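Local coordinates for glutathione transferase gst1-6 (Anopheles dirus, PDB 1V2A), which probably catalyses the conjugation of glutathione to electrophilic substrates, releasing halide and a proton, as a homodimeric glutathione transferase linked to detoxification, at residues B[41-44]-B[48-51]. Numbering follows the deposited sequence.
With GTS (glutathione sulfonic acid), chain F.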
ATOM      1  N   ALA B  41      23.530  -9.113  -3.078  1.00 37.03           N
ATOM      2  CA  ALA B  41      23.484  -9.706  -1.750  1.00 36.96           C
ATOM      3  C   ALA B  41      22.067  -9.634  -1.176  1.00 36.25           C
ATOM      4  O   ALA B  41      21.498 -10.650  -0.775  1.00 37.85           O
ATOM      5  CB  ALA B  41      24.459  -8.989  -0.830  1.00 35.80           C
ATOM      6  N   LEU B  42      21.500  -8.433  -1.141  1.00 34.53           N
ATOM      7  CA  LEU B  42      20.157  -8.245  -0.604  1.00 35.08           C
ATOM      8  C   LEU B  42      19.150  -9.168  -1.295  1.00 36.27           C
ATOM      9  O   LEU B  42      18.314  -9.800  -0.646  1.00 34.06           O
ATOM     10  CB  LEU B  42      19.711  -6.791  -0.786  1.00 33.65           C
ATOM     11  CG  LEU B  42      19.116  -6.033   0.409  1.00 35.43           C
ATOM     12  CD1 LEU B  42      18.332  -4.830  -0.125  1.00 32.06           C
ATOM     13  CD2 LEU B  42      18.195  -6.936   1.238  1.00 32.67           C
ATOM     14  N   THR B  43      19.241  -9.236  -2.619  1.00 37.67           N
ATOM     15  CA  THR B  43      18.348 -10.057  -3.423  1.00 38.71           C
ATOM     16  C   THR B  43      18.170 -11.462  -2.861  1.00 39.82           C
ATOM     17  O   THR B  43      17.051 -11.969  -2.781  1.00 38.74           O
ATOM     18  CB  THR B  43      18.860 -10.161  -4.876  1.00 38.42           C
ATOM     19  OG1 THR B  43      18.930  -8.850  -5.452  1.00 38.86           O
ATOM     20  CG2 THR B  43      17.929 -11.016  -5.706  1.00 36.66           C
ATOM     21  N   LYS B  44      19.271 -12.089  -2.468  1.00 40.83           N
ATOM     22  CA  LYS B  44      19.211 -13.441  -1.928  1.00 43.84           C
ATOM     23  C   LYS B  44      18.202 -13.561  -0.782  1.00 43.20           C
ATOM     24  O   LYS B  44      17.590 -14.617  -0.592  1.00 41.11           O
ATOM     25  CB  LYS B  44      20.598 -13.881  -1.451  1.00 45.81           C
ATOM     26  CG  LYS B  44      21.689 -13.717  -2.501  1.00 47.70           C
ATOM     27  CD  LYS B  44      22.823 -14.719  -2.328  1.00 49.18           C
ATOM     28  CE  LYS B  44      23.447 -14.679  -0.932  1.00 51.49           C
ATOM     29  NZ  LYS B  44      22.571 -15.260   0.133  1.00 52.03           N
ATOM     30  N   GLN B  48      13.158  -8.714  -4.242  1.00 31.39           N
ATOM     31  CA  GLN B  48      12.823  -7.394  -4.768  1.00 31.73           C
ATOM     32  C   GLN B  48      13.981  -6.448  -4.503  1.00 31.08           C
ATOM     33  O   GLN B  48      14.104  -5.404  -5.136  1.00 31.32           O
ATOM     34  CB  GLN B  48      11.540  -6.856  -4.114  1.00 28.75           C
ATOM     35  CG  GLN B  48      11.030  -5.559  -4.735  1.00 27.79           C
ATOM     36  CD  GLN B  48       9.567  -5.273  -4.423  1.00 28.90           C
ATOM     37  OE1 GLN B  48       8.945  -4.411  -5.053  1.00 29.98           O
ATOM     38  NE2 GLN B  48       9.010  -5.995  -3.455  1.00 25.74           N
ATOM     39  N   HIS B  49      14.830  -6.845  -3.561  1.00 33.29           N
ATOM     40  CA  HIS B  49      16.003  -6.086  -3.153  1.00 33.77           C
ATOM     41  C   HIS B  49      15.718  -4.605  -2.943  1.00 34.30           C
ATOM     42  O   HIS B  49      16.230  -3.746  -3.656  1.00 34.33           O
ATOM     43  CB  HIS B  49      17.160  -6.285  -4.153  1.00 34.57           C
ATOM     44  CG  HIS B  49      16.840  -5.882  -5.561  1.00 35.08           C
ATOM     45  ND1 HIS B  49      16.631  -4.571  -5.935  1.00 34.66           N
ATOM     46  CD2 HIS B  49      16.712  -6.618  -6.689  1.00 35.34           C
ATOM     47  CE1 HIS B  49      16.391  -4.517  -7.232  1.00 32.76           C
ATOM     48  NE2 HIS B  49      16.432  -5.746  -7.713  1.00 34.78           N
ATOM     49  N   THR B  50      14.884  -4.321  -1.950  1.00 32.77           N
ATOM     50  CA  THR B  50      14.539  -2.955  -1.604  1.00 31.19           C
ATOM     51  C   THR B  50      14.687  -2.829  -0.103  1.00 30.02           C
ATOM     52  O   THR B  50      14.531  -3.807   0.616  1.00 28.09           O
ATOM     53  CB  THR B  50      13.084  -2.628  -1.942  1.00 33.49           C
ATOM     54  OG1 THR B  50      12.219  -3.328  -1.037  1.00 34.58           O
ATOM     55  CG2 THR B  50      12.763  -3.037  -3.369  1.00 31.71           C
ATOM     56  N   ILE B  51      15.020  -1.633   0.369  1.00 28.82           N
ATOM     57  CA  ILE B  51      15.139  -1.404   1.799  1.00 26.21           C
ATOM     58  C   ILE B  51      13.954  -0.523   2.158  1.00 25.11           C
ATOM     59  O   ILE B  51      13.506   0.291   1.348  1.00 29.53           O
ATOM     60  CB  ILE B  51      16.467  -0.699   2.169  1.00 25.18           C
ATOM     61  CG1 ILE B  51      16.676   0.539   1.298  1.00 26.96           C
ATOM     62  CG2 ILE B  51      17.619  -1.660   1.999  1.00 23.09           C
ATOM     63  CD1 ILE B  51      18.020   1.235   1.527  1.00 27.11           C
TER
HETATM   64  N1  GTS F2001       7.325   0.303  -0.406  1.00 19.65           N
HETATM   65  CA1 GTS F2001       8.683   0.084   0.003  1.00 21.43           C
HETATM   66  C1  GTS F2001       8.660   0.144   1.510  1.00 20.36           C
HETATM   67  O11 GTS F2001       9.462  -0.550   2.106  1.00 23.10           O
HETATM   68  O12 GTS F2001       7.832   0.864   2.087  1.00 19.65           O
HETATM   69  CB1 GTS F2001       9.538   1.158  -0.627  1.00 23.64           C
HETATM   70  CG1 GTS F2001      11.037   1.054  -0.286  1.00 27.03           C
HETATM   71  CD1 GTS F2001      11.913   1.521  -1.438  1.00 29.83           C
HETATM   72  OE1 GTS F2001      11.436   1.916  -2.514  1.00 29.11           O
HETATM   73  N2  GTS F2001      13.216   1.473  -1.169  1.00 29.53           N
HETATM   74  CA2 GTS F2001      14.209   1.901  -2.161  1.00 32.85           C
HETATM   75  C2  GTS F2001      15.004   0.724  -2.616  1.00 32.39           C
HETATM   76  O2  GTS F2001      15.382  -0.132  -1.806  1.00 33.94           O
HETATM   77  CB2 GTS F2001      15.234   2.905  -1.642  1.00 30.71           C
HETATM   78  SG2 GTS F2001      14.649   4.528  -1.053  1.00 32.25           S
HETATM   79  O1S GTS F2001      13.729   4.430   0.034  1.00 31.28           O
HETATM   80  O2S GTS F2001      15.807   5.227  -0.630  1.00 31.73           O
HETATM   81  O3S GTS F2001      14.007   5.246  -2.117  1.00 26.46           O
HETATM   82  N3  GTS F2001      15.258   0.704  -3.917  1.00 33.49           N
HETATM   83  CA3 GTS F2001      16.023  -0.362  -4.496  1.00 35.84           C
HETATM   84  C3  GTS F2001      15.345  -0.935  -5.686  1.00 35.07           C
HETATM   85  O31 GTS F2001      15.940  -1.839  -6.254  1.00 37.10           O
HETATM   86  O32 GTS F2001      14.249  -0.462  -6.028  1.00 33.46           O
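Part of the glutathione site of the thioredoxin-like N-terminal domain is formed here, where Leu42 and Thr43 of helix 36-45 pack against His49 and Ile51. Residues 48-51 lie in the loop that leads from this helix to strand 53-56. In thioredoxin-like folds a cis-proline follows at this place, and Pro52, next in the chain, also lines the pocket. The chain doubles back closely, with Thr43 CA and His49 CA 4.6 Å apart.

Leu42 reaches the loop with one methyl. Its CD1 lies 3.9 Å from Ile51 CG2, and the two side chains meet nearly perpendicular. The same methyl also rests against the His49 carbonyl carbon and Thr50 N, so it packs on backbone as well as side chain. Val33 touches both Leu42 and Ile51 and extends this apolar patch.

The side chains of Thr43 and His49 extend alongside each other in one direction. Thr43 OG1 sits 3.4 Å from His49 CB and 3.4 Å from His49 CD2, oblique to the ring. Its hydroxyl is hydrogen-bonded to Arg39 O, within its own helix. A chi1 of 59° tucks His49 CG over the backbone, flanked by N and C. The ring then presents its edge to the glycine carboxylate of glutathione sulfonic acid, whose O31 lies near the ring plane. The modelled spacing there is too tight, so its detail is doubtful.

Ile51 grips the cysteine-derived part of the ligand with its backbone, in the paired manner of an antiparallel strand. Ile51 N donates to ligand O2 at 2.7 Å, with an N-H...O angle of 156°. In return, ligand N2 donates to Ile51 O at 2.8 Å and 160°. Beside this pair, Ile51 CG1 lies 3.4 Å from ligand O2.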